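Extracellular endo-alpha-(1->5)-L-arabinanase 1 (Bacillus subtilis, PDB 1UV4) cleaves internal alpha-1,5-L-arabinofuranosyl linkages of linear and branched sugar beet arabinan, a calcium-binding glycoside hydrolase family 43 enzyme that serves plant cell-wall degradation. Local coordinates at residues A[249-255]-A[266-272]; A[241-245]-A[289-293]; A[173-178]-A[235-239]. All blocks are in the same frame, centred on the assembly; numbering follows the deposited sequence.

Interaction 1 (A[249-255]-A[266-272]). With EDO (1,2-ethanediol), chain E.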
# COMPACT_ATOMS: atom_id res chain seq x y z
N GLN A 249 -9.90 -15.65 14.48
CA GLN A 249 -10.03 -14.32 15.06
C GLN A 249 -9.86 -13.18 14.04
O GLN A 249 -10.56 -12.15 14.11
CB GLN A 249 -9.00 -14.10 16.15
CG GLN A 249 -9.04 -12.69 16.75
CD GLN A 249 -8.14 -12.50 17.97
OE1 GLN A 249 -7.46 -13.43 18.43
NE2 GLN A 249 -8.14 -11.31 18.50
N TRP A 250 -8.93 -13.34 13.12
CA TRP A 250 -8.48 -12.25 12.23
C TRP A 250 -9.03 -12.48 10.83
O TRP A 250 -8.67 -13.42 10.15
CB TRP A 250 -6.97 -12.20 12.22
CG TRP A 250 -6.45 -11.78 13.55
CD1 TRP A 250 -5.76 -12.55 14.40
CD2 TRP A 250 -6.57 -10.50 14.17
NE1 TRP A 250 -5.46 -11.86 15.55
CE2 TRP A 250 -5.96 -10.59 15.43
CE3 TRP A 250 -7.18 -9.27 13.81
CZ2 TRP A 250 -5.90 -9.52 16.31
CZ3 TRP A 250 -7.11 -8.22 14.70
CH2 TRP A 250 -6.49 -8.35 15.92
N LYS A 251 -9.92 -11.59 10.39
CA LYS A 251 -10.61 -11.73 9.13
C LYS A 251 -10.08 -10.73 8.10
O LYS A 251 -9.62 -9.63 8.43
CB LYS A 251 -12.12 -11.54 9.34
CG LYS A 251 -12.70 -12.40 10.46
CD LYS A 251 -12.51 -13.86 10.17
CE LYS A 251 -13.33 -14.76 11.07
NZ LYS A 251 -12.95 -16.25 10.92
N GLY A 252 -10.19 -11.09 6.83
CA GLY A 252 -9.91 -10.18 5.75
C GLY A 252 -8.56 -9.49 5.76
O GLY A 252 -8.47 -8.26 5.58
N PRO A 253 -7.48 -10.25 5.93
CA PRO A 253 -6.14 -9.63 5.90
C PRO A 253 -5.86 -8.96 4.57
O PRO A 253 -6.24 -9.43 3.52
CB PRO A 253 -5.18 -10.78 6.10
CG PRO A 253 -5.95 -11.96 5.60
CD PRO A 253 -7.37 -11.72 6.03
N GLY A 254 -5.19 -7.82 4.64
CA GLY A 254 -4.86 -7.06 3.45
C GLY A 254 -4.15 -5.78 3.75
O GLY A 254 -3.71 -5.54 4.89
N GLY A 255 -4.00 -4.95 2.73
CA GLY A 255 -3.28 -3.71 2.91
C GLY A 255 -1.85 -3.94 3.29
O GLY A 255 -1.23 -3.11 3.97
N ARG A 266 0.34 -5.65 7.92
CA ARG A 266 -0.96 -5.69 7.21
C ARG A 266 -2.03 -5.31 8.20
O ARG A 266 -1.75 -5.21 9.41
CB ARG A 266 -1.25 -7.09 6.67
CG ARG A 266 -1.65 -8.12 7.66
CD ARG A 266 -0.62 -9.07 7.87
NE ARG A 266 -0.93 -10.20 8.76
CZ ARG A 266 -0.04 -10.72 9.58
NH1 ARG A 266 1.18 -10.21 9.63
NH2 ARG A 266 -0.34 -11.77 10.30
N HIS A 267 -3.24 -5.06 7.72
CA HIS A 267 -4.39 -4.95 8.62
C HIS A 267 -5.16 -6.25 8.59
O HIS A 267 -5.05 -7.03 7.65
CB HIS A 267 -5.29 -3.75 8.28
CG HIS A 267 -5.94 -3.81 6.93
ND1 HIS A 267 -5.67 -2.90 5.91
CD2 HIS A 267 -6.87 -4.66 6.43
CE1 HIS A 267 -6.37 -3.23 4.84
NE2 HIS A 267 -7.09 -4.30 5.12
N ALA A 268 -5.95 -6.51 9.63
CA ALA A 268 -6.94 -7.60 9.61
C ALA A 268 -8.00 -7.23 10.63
O ALA A 268 -7.72 -6.46 11.57
CB ALA A 268 -6.31 -8.93 9.92
N TYR A 269 -9.21 -7.73 10.44
CA TYR A 269 -10.38 -7.31 11.20
C TYR A 269 -10.64 -8.25 12.36
O TYR A 269 -10.82 -9.45 12.21
CB TYR A 269 -11.56 -7.23 10.27
CG TYR A 269 -11.39 -6.24 9.15
CD1 TYR A 269 -10.76 -6.60 7.94
CD2 TYR A 269 -11.77 -4.94 9.28
CE1 TYR A 269 -10.62 -5.70 6.89
CE2 TYR A 269 -11.64 -4.04 8.25
CZ TYR A 269 -11.05 -4.42 7.07
OH TYR A 269 -10.95 -3.49 6.02
N ASP A 270 -10.70 -7.67 13.57
CA ASP A 270 -10.73 -8.44 14.83
C ASP A 270 -12.15 -8.94 15.19
O ASP A 270 -13.03 -8.17 15.61
CB ASP A 270 -10.19 -7.55 15.95
CG ASP A 270 -9.80 -8.33 17.21
OD1 ASP A 270 -10.15 -9.48 17.35
OD2 ASP A 270 -9.16 -7.78 18.13
N ALA A 271 -12.37 -10.23 15.03
CA ALA A 271 -13.65 -10.83 15.41
C ALA A 271 -13.92 -10.78 16.91
O ALA A 271 -15.03 -11.01 17.36
CB ALA A 271 -13.76 -12.28 14.91
N ASN A 272 -12.87 -10.51 17.70
CA ASN A 272 -13.02 -10.31 19.14
C ASN A 272 -13.06 -8.84 19.57
O ASN A 272 -13.09 -8.55 20.77
CB ASN A 272 -11.86 -11.04 19.86
CG ASN A 272 -12.09 -11.19 21.36
OD1 ASN A 272 -13.26 -11.67 21.79
ND2 ASN A 272 -11.16 -10.81 22.15
C1 EDO E . -4.36 -12.70 9.77
O1 EDO E . -3.13 -12.19 9.27
C2 EDO E . -4.14 -14.03 10.45
O2 EDO E . -4.12 -15.07 9.49
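Trp250 lays its six-membered ring against the side chain of Asp270, its partner in a non-hydrogen-bonded antiparallel pair. Trp250 CZ3 lies 3.4 Å from Asp270 CB, and the ring and carboxylate planes differ by 35°, so the contact is slanted and not a stack. Asp270 OD1 accepts two N-H groups from opposite faces of its carboxylate: the amide of Gln249, with NE2 to OD1 3.0 Å, and the backbone N of Asn272, which closes an Asx turn. Gln249 reaches that far because its chain is extended, with CG anti to the backbone N (chi1 178°). On the other face of the sheet, the Tyr269 ring turns its edge to the carbonyl of Lys251, CD1 standing 3.3 Å from Lys251 O. Further along, the His267 ring lies flat beneath Gly254 O, which sits 3.3 Å above the ring centre. Between Lys251-Tyr269 and Gly254-His267, both hydrogen-bonded pairs, the register slips by one residue, a beta bulge where Pro253 CA approaches His267 O at 3.3 Å. The ring nitrogens of His267 are bonded outside the hairpin, NE2 to Thr212 and ND1 to the backbone N of Asp14, the inferred catalytic base. Strand 250-259 is an edge strand of its four-stranded antiparallel propeller sheet, while strand 263-270 runs between it and strand 276-283, whose Lys278 and Leu280 also touch Trp250.

Interaction 2 (A[241-245]-A[289-293]). With EDO (1,2-ethanediol), chain E.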
# COMPACT_ATOMS: atom_id res chain seq x y z
N THR A 241 -0.54 -16.76 -5.43
CA THR A 241 -0.55 -17.76 -4.39
C THR A 241 -0.93 -17.08 -3.10
O THR A 241 -0.50 -15.98 -2.84
CB THR A 241 0.87 -18.41 -4.30
OG1 THR A 241 1.17 -19.10 -5.52
CG2 THR A 241 0.95 -19.43 -3.22
N ILE A 242 -1.72 -17.75 -2.27
CA ILE A 242 -2.28 -17.15 -1.08
C ILE A 242 -1.31 -17.35 0.07
O ILE A 242 -1.04 -18.49 0.52
CB ILE A 242 -3.69 -17.70 -0.76
CG1 ILE A 242 -4.66 -17.54 -1.98
CG2 ILE A 242 -4.20 -17.06 0.52
CD1 ILE A 242 -4.75 -16.19 -2.58
N LEU A 243 -0.83 -16.22 0.56
CA LEU A 243 -0.04 -16.15 1.78
C LEU A 243 -0.90 -16.23 3.02
O LEU A 243 -0.51 -16.86 4.01
CB LEU A 243 0.71 -14.83 1.84
CG LEU A 243 1.68 -14.66 3.03
CD1 LEU A 243 2.83 -15.67 2.95
CD2 LEU A 243 2.16 -13.26 3.08
N ASP A 244 -2.07 -15.61 2.98
CA ASP A 244 -2.84 -15.41 4.21
C ASP A 244 -4.27 -15.17 3.82
O ASP A 244 -4.57 -14.26 3.04
CB ASP A 244 -2.26 -14.17 4.88
CG ASP A 244 -2.76 -13.92 6.31
OD1 ASP A 244 -3.76 -14.49 6.77
OD2 ASP A 244 -2.12 -13.13 7.06
N SER A 245 -5.16 -15.98 4.37
CA SER A 245 -6.59 -15.82 4.19
C SER A 245 -7.30 -15.62 5.53
O SER A 245 -8.51 -15.75 5.61
CB SER A 245 -7.18 -17.01 3.41
OG SER A 245 -6.91 -18.21 4.06
N GLY A 289 12.30 -19.43 -2.07
CA GLY A 289 12.13 -18.98 -3.45
C GLY A 289 10.88 -18.13 -3.49
O GLY A 289 10.58 -17.47 -4.49
N TRP A 290 10.15 -18.14 -2.39
CA TRP A 290 8.88 -17.46 -2.28
C TRP A 290 8.74 -16.86 -0.88
O TRP A 290 9.37 -17.34 0.05
CB TRP A 290 7.75 -18.46 -2.51
CG TRP A 290 7.77 -19.09 -3.84
CD1 TRP A 290 8.32 -20.29 -4.16
CD2 TRP A 290 7.26 -18.55 -5.08
NE1 TRP A 290 8.18 -20.55 -5.50
CE2 TRP A 290 7.50 -19.51 -6.08
CE3 TRP A 290 6.55 -17.37 -5.41
CZ2 TRP A 290 7.10 -19.34 -7.41
CZ3 TRP A 290 6.15 -17.21 -6.74
CH2 TRP A 290 6.43 -18.17 -7.71
N PRO A 291 7.91 -15.85 -0.71
CA PRO A 291 7.68 -15.30 0.62
C PRO A 291 6.93 -16.28 1.49
O PRO A 291 6.04 -17.01 1.02
CB PRO A 291 6.77 -14.08 0.38
CG PRO A 291 6.11 -14.37 -0.94
CD PRO A 291 7.08 -15.16 -1.72
N SER A 292 7.28 -16.26 2.78
CA SER A 292 6.63 -17.09 3.79
C SER A 292 6.64 -16.40 5.13
O SER A 292 7.59 -15.70 5.47
CB SER A 292 7.39 -18.40 3.93
OG SER A 292 6.78 -19.21 4.89
N TYR A 293 5.61 -16.65 5.93
CA TYR A 293 5.68 -16.39 7.35
C TYR A 293 6.61 -17.42 8.01
O TYR A 293 7.16 -18.36 7.38
CB TYR A 293 4.29 -16.47 7.98
CG TYR A 293 3.32 -15.38 7.61
CD1 TYR A 293 3.71 -14.05 7.48
CD2 TYR A 293 1.98 -15.66 7.42
CE1 TYR A 293 2.78 -13.05 7.15
CE2 TYR A 293 1.06 -14.69 7.10
CZ TYR A 293 1.45 -13.37 6.97
OH TYR A 293 0.48 -12.41 6.65
OXT TYR A 293 6.85 -17.28 9.21
C1 EDO E . -4.36 -12.70 9.77
O1 EDO E . -3.13 -12.19 9.27
C2 EDO E . -4.14 -14.03 10.45
O2 EDO E . -4.12 -15.07 9.49
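The end of strand 241-244 and the C-terminal tail 289-293 come no nearer than 7.0 Å between CA atoms, at Leu243 and Ser292, and no backbone hydrogen bond joins them. Instead, the strand pairs with strand 212-220, where Leu243 and Asp244 both face Ile215 in a classic beta bulge and the chain turns a corner. Side chains bridge the gap to the tail. Leu243 sends its CG out anti to the backbone N (chi1 -175°), which carries one methyl to the tail backbone and the other over a face of the Tyr293 ring. Leu243 CD1 is 4.1 Å from Ser292 CA and Leu243 CD2 4.0 Å from Tyr293 CZ, ordinary apolar spacing. Asp244 meets the same ring at its edge, with carboxylate and ring planes 84° apart. Tyr293 OH donates to Asp244 OD2 over 2.7 Å, arriving on the anti side and 17° out of the carboxylate plane. A bound ethanediol, probably from the crystallisation liquor, spans both carboxylate oxygens, its O1 donating to Asp244 OD2 at 2.6 Å and its O2 to Asp244 OD1 at 2.8 Å. OD1 also accepts from the backbone N of Gly246, so each oxygen has at least two partners. Here the terminal residue of the chain is fastened to an edge strand of a four-stranded antiparallel sheet, one blade of the beta-propeller fold of family 43.

Interaction 3 (A[173-178]-A[235-239]). With EDO (1,2-ethanediol), chain F.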
# COMPACT_ATOMS: atom_id res chain seq x y z
N SER A 173 1.10 -2.77 -16.86
CA SER A 173 0.11 -3.58 -16.14
C SER A 173 0.77 -4.80 -15.55
O SER A 173 1.43 -5.54 -16.25
CB SER A 173 -1.00 -4.00 -17.08
OG SER A 173 -1.65 -2.86 -17.59
N ILE A 174 0.61 -5.01 -14.24
CA ILE A 174 1.30 -6.13 -13.58
C ILE A 174 0.43 -7.11 -12.79
O ILE A 174 0.88 -8.22 -12.49
CB ILE A 174 2.48 -5.64 -12.70
CG1 ILE A 174 2.04 -4.69 -11.60
CG2 ILE A 174 3.58 -5.04 -13.58
CD1 ILE A 174 3.16 -4.35 -10.61
N ALA A 175 -0.83 -6.76 -12.49
CA ALA A 175 -1.76 -7.73 -11.90
C ALA A 175 -3.17 -7.31 -12.18
O ALA A 175 -3.47 -6.13 -12.21
CB ALA A 175 -1.56 -7.96 -10.37
N ALA A 176 -4.03 -8.30 -12.44
CA ALA A 176 -5.45 -8.03 -12.74
C ALA A 176 -6.28 -9.24 -12.31
O ALA A 176 -5.78 -10.36 -12.21
CB ALA A 176 -5.59 -7.79 -14.23
N ARG A 177 -7.58 -9.04 -12.12
CA ARG A 177 -8.51 -10.14 -11.92
C ARG A 177 -9.69 -9.99 -12.88
O ARG A 177 -10.79 -9.68 -12.46
CB ARG A 177 -9.01 -10.23 -10.50
CG ARG A 177 -7.89 -10.44 -9.46
CD ARG A 177 -8.46 -10.61 -8.09
NE ARG A 177 -9.01 -11.93 -7.87
CZ ARG A 177 -9.83 -12.23 -6.88
NH1 ARG A 177 -10.25 -11.29 -6.04
NH2 ARG A 177 -10.25 -13.48 -6.74
N PRO A 178 -9.43 -10.26 -14.16
CA PRO A 178 -10.43 -10.00 -15.22
C PRO A 178 -11.73 -10.76 -15.03
O PRO A 178 -12.78 -10.25 -15.49
CB PRO A 178 -9.70 -10.43 -16.50
CG PRO A 178 -8.57 -11.27 -16.04
CD PRO A 178 -8.18 -10.80 -14.71
N MET A 235 -0.25 -13.32 -12.79
CA MET A 235 -1.06 -12.41 -11.97
C MET A 235 -1.91 -11.51 -12.82
O MET A 235 -2.87 -10.92 -12.31
CB MET A 235 -0.18 -11.62 -10.97
CG MET A 235 0.51 -12.51 -9.95
SD MET A 235 1.29 -11.57 -8.64
CE MET A 235 -0.12 -11.06 -7.62
N LEU A 236 -1.61 -11.37 -14.10
CA LEU A 236 -2.54 -10.64 -15.01
C LEU A 236 -3.83 -11.40 -15.32
O LEU A 236 -4.80 -10.82 -15.81
CB LEU A 236 -1.84 -10.31 -16.30
CG LEU A 236 -0.81 -9.21 -16.24
CD1 LEU A 236 -0.22 -9.17 -17.64
CD2 LEU A 236 -1.45 -7.86 -15.87
N GLU A 237 -3.82 -12.72 -15.10
CA GLU A 237 -4.98 -13.58 -15.28
C GLU A 237 -5.56 -14.08 -13.96
O GLU A 237 -6.13 -15.17 -13.88
CB GLU A 237 -4.58 -14.74 -16.17
CG GLU A 237 -4.12 -14.27 -17.54
CD GLU A 237 -5.24 -13.59 -18.36
OE1 GLU A 237 -6.47 -13.82 -18.15
OE2 GLU A 237 -4.87 -12.79 -19.27
N GLY A 238 -5.40 -13.28 -12.91
CA GLY A 238 -5.99 -13.61 -11.63
C GLY A 238 -5.16 -14.58 -10.83
O GLY A 238 -5.56 -15.03 -9.75
N GLY A 239 -3.94 -14.86 -11.32
CA GLY A 239 -3.02 -15.67 -10.52
C GLY A 239 -2.56 -14.97 -9.25
O GLY A 239 -2.72 -13.76 -9.05
C1 EDO F . -0.91 -0.03 -19.62
O1 EDO F . -0.43 -1.36 -19.55
C2 EDO F . -1.53 0.35 -18.30
O2 EDO F . -2.93 0.32 -18.42
O HOH W 1 -8.22 -14.39 -9.22
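Met235 O and the backbone of Ala175 and Ala176 form the tight side of this contact. Ala176 N donates to Met235 O over 2.9 Å in a nearly straight bond, 172° at the hydrogen, though the donor stands 27° out of the carbonyl plane. The same oxygen lies 3.4 Å from Ala175 CA in a CA-H...O contact, and Ala175 CB packs on Met235 CB at 4.0 Å. Leu236 completes this part by laying one branch along the strand. With CG anti to its own carbonyl carbon (chi1 -73°), Leu236 turns CD2 back to the backbone, 3.6 Å from Ala175 N. On the inner side Ile174, Ala175 and Met235 all touch Leu198 of strand 195-203.

The contact joins two neighbouring blades of the beta-propeller: strand 170-175 pairs with strand 155-160 in one sheet, whereas 235-239 belongs to the loop leading into an edge strand of the next, 241-244. Ile174 and Ala175 both face Ile155 in a classic beta bulge just before the strand gives way to loop.

Beyond Ala176 the fit becomes looser and more watery. Pro178 rests on the Leu236 carbonyl, CD to O 3.6 Å, and meets the Glu237 side chain at about a right angle, its CG 3.9 Å from OE1; both residues are solvent-exposed. The Arg177 side chain sets out away from 235-239 and is linked to Gly238 through a water that accepts from Arg177 NE and donates to Gly238 O. That water lies at the guanidinium edge, in its plane, while NH1 donates to Ala183 O and the cation meets Phe202 in a cation-pi contact. At the other end, Ser173 OG and an ethanediol hydroxyl share a hydrogen bond, and Lys156 NZ is hydrogen-bonded to both Ser173 OG and the ethanediol.

Interactions 1 and 2 touch, and the ethanediol of chain E spans them, bonded to Arg266 and Asp244. Arg266 NE also lies 3.6 Å from Asp244 OD2, a long and weak ion pair, and Pro253 CG packs 3.5 Å from Asp244 OD1. Interaction 1 is nested in the loop closed by interaction 2. Interaction 3 closes before both, its centre about 17 Å from that of interaction 2 and 24 Å from that of interaction 1. Interaction 1 comes nearest the catalytic centre: Gly255 lies about 5 Å from the Glu185 side chain, the inferred proton donor, and about 5 Å from a bound calcium ion, whereas the Leu243 and Ile174 side chains lie about 14 and 13 Å from calcium.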